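Beta-agarase D (Zobellia galactanivorans, PDB 4ASM) hydrolyses the beta-1,4-galactosidic linkages of agarose at random along the chain with retention of anomeric configuration, its GH16 catalytic domain carrying a bound calcium ion. Local coordinates at residues A[87-99]-A[343-355]. Sequence-based numbering, arbitrary orientation.
Sequences SGGNLNIWASRIP and MANFYDNNLLVDW. With CA (calcium ion), chain B.
Trp-94 carries CG between its backbone N and carbonyl carbon (chi1 64°), while Phe-346 sends its ring out anti to the backbone N (chi1 -176°); these torsions bring the phenyl edge down on the indole in a T-shaped stack. Phe-346 CZ sits 3.5 Å from Trp-94 CG, over the five-membered ring but offset toward its rim, with the ring planes 63° apart. Replacing Trp-94 with an alanine would probably strip the Phe-346 edge of the face it rests on and leave that ring freer to turn. On the same face Asn-350, the partner of Trp-94, reaches diagonally so that its ND2 donates to OD1 of Asn-92 (2.9 Å), a nearly straight bond close to the donor's amide plane. Leu-352, paired with Asn-92, packs CD2 alongside that acceptor amide.

Between the two faces the strands run antiparallel: Leu-91 with Val-353 and Ile-93 with Leu-351 are hydrogen-bonded pairs, and Ala-95 N adds a bond to Asn-349 O (3.0 Å). Beyond it, Met-343 folds its CE against Ser-96 CA.

Within the type I' turn Ser-87 to Asn-90, Gly-89 O (2.4 Å) binds calcium together with O and OD1 of Asp-354, tying the turn to strand 350-355; Asp-9, Asp-34, Asn-36 and a water complete the site. The turn probably also belongs to a substrate-binding stretch. Asp-354 OD2 salt-bridges Arg-138, opposite the classic bulge of Asp-354 and Trp-355. On the buried face of the GH16 jelly roll, Leu-91, Ile-93 and Leu-351 pack on Ile-323 of strand 320-326; strands 84-87 and 112-125 pair with 90-96, and 133-140 with 350-362.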
loop_
_atom_site.group_PDB
_atom_site.type_symbol
_atom_site.label_atom_id
_atom_site.label_comp_id
_atom_site.label_asym_id
_atom_site.label_seq_id
_atom_site.Cartn_x
_atom_site.Cartn_y
_atom_site.Cartn_z
ATOM N N SER A 87 -16.296 -12.696 6.646
ATOM C CA SER A 87 -16.757 -14.018 7.101
ATOM C C SER A 87 -15.585 -14.880 7.499
ATOM O O SER A 87 -14.466 -14.685 7.021
ATOM C CB SER A 87 -17.603 -14.738 6.035
ATOM O OG SER A 87 -16.845 -14.959 4.866
ATOM N N GLY A 88 -15.828 -15.815 8.423
ATOM C CA GLY A 88 -14.788 -16.777 8.808
ATOM C C GLY A 88 -13.648 -16.139 9.569
ATOM O O GLY A 88 -12.561 -16.713 9.681
ATOM N N GLY A 89 -13.893 -14.945 10.102
ATOM C CA GLY A 89 -12.889 -14.212 10.863
ATOM C C GLY A 89 -12.032 -13.252 10.037
ATOM O O GLY A 89 -11.146 -12.611 10.571
ATOM N N ASN A 90 -12.312 -13.161 8.745
ATOM C CA ASN A 90 -11.492 -12.332 7.853
ATOM C C ASN A 90 -12.332 -11.406 7.001
ATOM O O ASN A 90 -13.426 -11.780 6.556
ATOM C CB ASN A 90 -10.702 -13.204 6.858
ATOM C CG ASN A 90 -9.748 -14.173 7.521
ATOM O OD1 ASN A 90 -8.779 -13.772 8.171
ATOM N ND2 ASN A 90 -10.000 -15.475 7.323
ATOM N N LEU A 91 -11.782 -10.225 6.707
ATOM C CA LEU A 91 -12.193 -9.502 5.512
ATOM C C LEU A 91 -11.741 -10.314 4.285
ATOM O O LEU A 91 -10.584 -10.760 4.229
ATOM C CB LEU A 91 -11.525 -8.123 5.499
ATOM C CG LEU A 91 -11.661 -7.270 4.238
ATOM C CD1 LEU A 91 -13.107 -6.762 4.008
ATOM C CD2 LEU A 91 -10.657 -6.118 4.263
ATOM N N ASN A 92 -12.642 -10.486 3.321
ATOM C CA ASN A 92 -12.347 -11.155 2.061
ATOM C C ASN A 92 -12.483 -10.106 0.964
ATOM O O ASN A 92 -13.529 -9.467 0.849
ATOM C CB ASN A 92 -13.384 -12.260 1.763
ATOM C CG ASN A 92 -13.228 -13.515 2.642
ATOM O OD1 ASN A 92 -13.050 -14.610 2.114
ATOM N ND2 ASN A 92 -13.339 -13.365 3.961
ATOM N N ILE A 93 -11.425 -9.910 0.174
ATOM C CA ILE A 93 -11.501 -9.047 -1.014
ATOM C C ILE A 93 -10.891 -9.838 -2.149
ATOM O O ILE A 93 -9.730 -10.228 -2.070
ATOM C CB ILE A 93 -10.756 -7.708 -0.799
ATOM C CG1 ILE A 93 -11.552 -6.846 0.173
ATOM C CG2 ILE A 93 -10.624 -6.931 -2.125
ATOM C CD1 ILE A 93 -10.915 -5.492 0.489
ATOM N N TRP A 94 -11.661 -10.091 -3.200
ATOM C CA TRP A 94 -11.171 -10.974 -4.250
ATOM C C TRP A 94 -11.255 -10.372 -5.632
ATOM O O TRP A 94 -11.750 -9.258 -5.814
ATOM C CB TRP A 94 -11.897 -12.324 -4.201
ATOM C CG TRP A 94 -13.359 -12.295 -4.468
ATOM C CD1 TRP A 94 -13.973 -12.558 -5.657
ATOM C CD2 TRP A 94 -14.399 -12.034 -3.520
ATOM N NE1 TRP A 94 -15.346 -12.485 -5.514
ATOM C CE2 TRP A 94 -15.630 -12.157 -4.211
ATOM C CE3 TRP A 94 -14.413 -11.716 -2.151
ATOM C CZ2 TRP A 94 -16.860 -11.950 -3.587
ATOM C CZ3 TRP A 94 -15.654 -11.500 -1.529
ATOM C CH2 TRP A 94 -16.855 -11.629 -2.254
ATOM N N ALA A 95 -10.736 -11.133 -6.591
ATOM C CA ALA A 95 -10.756 -10.762 -7.987
ATOM C C ALA A 95 -11.405 -11.871 -8.789
ATOM O O ALA A 95 -11.345 -13.044 -8.393
ATOM C CB ALA A 95 -9.328 -10.544 -8.462
ATOM N N SER A 96 -11.999 -11.489 -9.917
ATOM C CA SER A 96 -12.561 -12.454 -10.860
ATOM C C SER A 96 -12.561 -11.842 -12.251
ATOM O O SER A 96 -12.296 -10.644 -12.406
ATOM C CB SER A 96 -13.995 -12.833 -10.467
ATOM O OG SER A 96 -14.875 -11.730 -10.688
ATOM N N ARG A 97 -12.853 -12.659 -13.263
ATOM C CA ARG A 97 -13.006 -12.148 -14.617
ATOM C C ARG A 97 -14.283 -12.683 -15.236
ATOM O O ARG A 97 -14.665 -13.841 -14.998
ATOM C CB ARG A 97 -11.816 -12.565 -15.487
ATOM C CG ARG A 97 -10.477 -11.994 -15.045
ATOM C CD ARG A 97 -9.676 -11.553 -16.257
ATOM N NE ARG A 97 -8.372 -10.979 -15.932
ATOM C CZ ARG A 97 -7.246 -11.672 -15.868
ATOM N NH1 ARG A 97 -7.249 -12.990 -16.071
ATOM N NH2 ARG A 97 -6.108 -11.044 -15.610
ATOM N N ILE A 98 -14.912 -11.848 -16.056
ATOM C CA ILE A 98 -16.093 -12.231 -16.835
ATOM C C ILE A 98 -15.612 -12.599 -18.240
ATOM O O ILE A 98 -14.845 -11.830 -18.839
ATOM C CB ILE A 98 -17.101 -11.053 -16.893
ATOM C CG1 ILE A 98 -17.872 -10.911 -15.567
ATOM C CG2 ILE A 98 -18.073 -11.209 -18.074
ATOM C CD1 ILE A 98 -18.854 -12.047 -15.242
ATOM N N PRO A 99 -16.026 -13.779 -18.772
ATOM C CA PRO A 99 -15.509 -14.129 -20.110
ATOM C C PRO A 99 -15.806 -13.050 -21.161
ATOM O O PRO A 99 -16.930 -12.531 -21.232
ATOM C CB PRO A 99 -16.233 -15.443 -20.443
ATOM C CG PRO A 99 -16.682 -16.003 -19.138
ATOM C CD PRO A 99 -16.880 -14.838 -18.195
ATOM N N MET A 343 -6.815 -18.220 -12.456
ATOM C CA MET A 343 -8.114 -17.717 -12.011
ATOM C C MET A 343 -9.097 -18.836 -11.695
ATOM O O MET A 343 -10.133 -18.590 -11.076
ATOM C CB MET A 343 -8.724 -16.779 -13.048
ATOM C CG MET A 343 -8.190 -15.367 -13.003
ATOM S SD MET A 343 -8.604 -14.426 -11.492
ATOM C CE MET A 343 -10.149 -15.150 -10.993
ATOM N N ALA A 344 -8.773 -20.060 -12.101
ATOM C CA ALA A 344 -9.572 -21.224 -11.733
ATOM C C ALA A 344 -9.449 -21.607 -10.254
ATOM O O ALA A 344 -10.281 -22.348 -9.732
ATOM C CB ALA A 344 -9.238 -22.403 -12.630
ATOM N N ASN A 345 -8.423 -21.094 -9.576
ATOM C CA ASN A 345 -8.204 -21.390 -8.161
ATOM C C ASN A 345 -8.671 -20.179 -7.343
ATOM O O ASN A 345 -7.952 -19.181 -7.241
ATOM C CB ASN A 345 -6.717 -21.698 -7.911
ATOM C CG ASN A 345 -6.436 -22.186 -6.501
ATOM O OD1 ASN A 345 -5.718 -23.171 -6.316
ATOM N ND2 ASN A 345 -6.974 -21.492 -5.501
ATOM N N PHE A 346 -9.877 -20.254 -6.777
ATOM C CA PHE A 346 -10.442 -19.084 -6.077
ATOM C C PHE A 346 -9.593 -18.595 -4.900
ATOM O O PHE A 346 -9.377 -17.388 -4.746
ATOM C CB PHE A 346 -11.880 -19.322 -5.595
ATOM C CG PHE A 346 -12.494 -18.100 -4.968
ATOM C CD1 PHE A 346 -13.002 -17.082 -5.765
ATOM C CD2 PHE A 346 -12.494 -17.935 -3.585
ATOM C CE1 PHE A 346 -13.527 -15.918 -5.189
ATOM C CE2 PHE A 346 -13.015 -16.772 -3.009
ATOM C CZ PHE A 346 -13.539 -15.777 -3.810
ATOM N N TYR A 347 -9.151 -19.543 -4.075
ATOM C CA TYR A 347 -8.338 -19.322 -2.878
ATOM C C TYR A 347 -7.134 -18.423 -3.200
ATOM O O TYR A 347 -6.743 -17.566 -2.398
ATOM C CB TYR A 347 -7.802 -20.685 -2.433
ATOM C CG TYR A 347 -8.026 -21.124 -1.009
ATOM C CD1 TYR A 347 -9.312 -21.377 -0.524
ATOM C CD2 TYR A 347 -6.939 -21.377 -0.163
ATOM C CE1 TYR A 347 -9.518 -21.832 0.790
ATOM C CE2 TYR A 347 -7.133 -21.823 1.150
ATOM C CZ TYR A 347 -8.425 -22.050 1.616
ATOM O OH TYR A 347 -8.622 -22.494 2.911
ATOM N N ASP A 348 -6.554 -18.622 -4.384
ATOM C CA ASP A 348 -5.353 -17.890 -4.773
ATOM C C ASP A 348 -5.640 -16.446 -5.118
ATOM O O ASP A 348 -4.695 -15.637 -5.179
ATOM C CB ASP A 348 -4.680 -18.546 -5.988
ATOM C CG ASP A 348 -3.947 -19.820 -5.640
ATOM O OD1 ASP A 348 -3.586 -20.008 -4.462
ATOM O OD2 ASP A 348 -3.711 -20.623 -6.572
ATOM N N ASN A 349 -6.923 -16.141 -5.322
ATOM C CA ASN A 349 -7.367 -14.841 -5.791
ATOM C C ASN A 349 -8.217 -14.066 -4.807
ATOM O O ASN A 349 -8.983 -13.185 -5.207
ATOM C CB ASN A 349 -8.108 -15.014 -7.102
ATOM C CG ASN A 349 -7.192 -15.513 -8.185
ATOM O OD1 ASN A 349 -6.316 -14.769 -8.630
ATOM N ND2 ASN A 349 -7.337 -16.773 -8.561
ATOM N N ASN A 350 -8.047 -14.386 -3.526
ATOM C CA ASN A 350 -8.861 -13.826 -2.457
ATOM C C ASN A 350 -7.971 -13.370 -1.316
ATOM O O ASN A 350 -7.384 -14.176 -0.599
ATOM C CB ASN A 350 -9.873 -14.865 -1.969
ATOM C CG ASN A 350 -10.849 -14.314 -0.964
ATOM O OD1 ASN A 350 -11.078 -13.112 -0.876
ATOM N ND2 ASN A 350 -11.461 -15.212 -0.197
ATOM N N LEU A 351 -7.882 -12.054 -1.159
ATOM C CA LEU A 351 -7.090 -11.450 -0.095
ATOM C C LEU A 351 -7.830 -11.601 1.229
ATOM O O LEU A 351 -8.990 -11.246 1.308
ATOM C CB LEU A 351 -6.875 -9.968 -0.433
ATOM C CG LEU A 351 -6.042 -9.164 0.560
ATOM C CD1 LEU A 351 -4.582 -9.558 0.533
ATOM C CD2 LEU A 351 -6.182 -7.677 0.255
ATOM N N LEU A 352 -7.150 -12.108 2.266
ATOM C CA LEU A 352 -7.783 -12.304 3.587
ATOM C C LEU A 352 -7.110 -11.434 4.619
ATOM O O LEU A 352 -5.909 -11.581 4.863
ATOM C CB LEU A 352 -7.663 -13.772 4.034
ATOM C CG LEU A 352 -8.351 -14.823 3.164
ATOM C CD1 LEU A 352 -8.147 -16.195 3.774
ATOM C CD2 LEU A 352 -9.836 -14.544 2.971
ATOM N N VAL A 353 -7.869 -10.520 5.230
ATOM C CA VAL A 353 -7.336 -9.713 6.319
ATOM C C VAL A 353 -8.003 -10.151 7.629
ATOM O O VAL A 353 -9.208 -9.992 7.841
ATOM C CB VAL A 353 -7.510 -8.191 6.092
ATOM C CG1 VAL A 353 -6.873 -7.398 7.231
ATOM C CG2 VAL A 353 -6.911 -7.761 4.719
ATOM N N ASP A 354 -7.195 -10.727 8.503
ATOM C CA ASP A 354 -7.674 -11.189 9.799
ATOM C C ASP A 354 -8.074 -10.013 10.682
ATOM O O ASP A 354 -9.105 -10.058 11.371
ATOM C CB ASP A 354 -6.552 -12.012 10.429
ATOM C CG ASP A 354 -6.938 -12.682 11.748
ATOM O OD1 ASP A 354 -8.140 -12.744 12.113
ATOM O OD2 ASP A 354 -6.010 -13.165 12.418
ATOM N N TRP A 355 -7.261 -8.962 10.657
ATOM C CA TRP A 355 -7.525 -7.776 11.454
ATOM C C TRP A 355 -6.688 -6.604 10.985
ATOM O O TRP A 355 -5.643 -6.779 10.361
ATOM C CB TRP A 355 -7.289 -8.031 12.943
ATOM C CG TRP A 355 -5.971 -8.638 13.382
ATOM C CD1 TRP A 355 -5.791 -9.929 13.794
ATOM C CD2 TRP A 355 -4.695 -7.976 13.579
ATOM N NE1 TRP A 355 -4.491 -10.125 14.196
ATOM C CE2 TRP A 355 -3.797 -8.952 14.072
ATOM C CE3 TRP A 355 -4.216 -6.675 13.347
ATOM C CZ2 TRP A 355 -2.452 -8.665 14.361
ATOM C CZ3 TRP A 355 -2.875 -6.390 13.633
ATOM C CH2 TRP A 355 -2.010 -7.387 14.148
HETATM CA CA CA B . -10.265 -11.860 12.627
HETATM O O HOH W 1 -5.912 -13.677 7.250
HETATM O O HOH W 2 -10.342 -14.227 13.151
#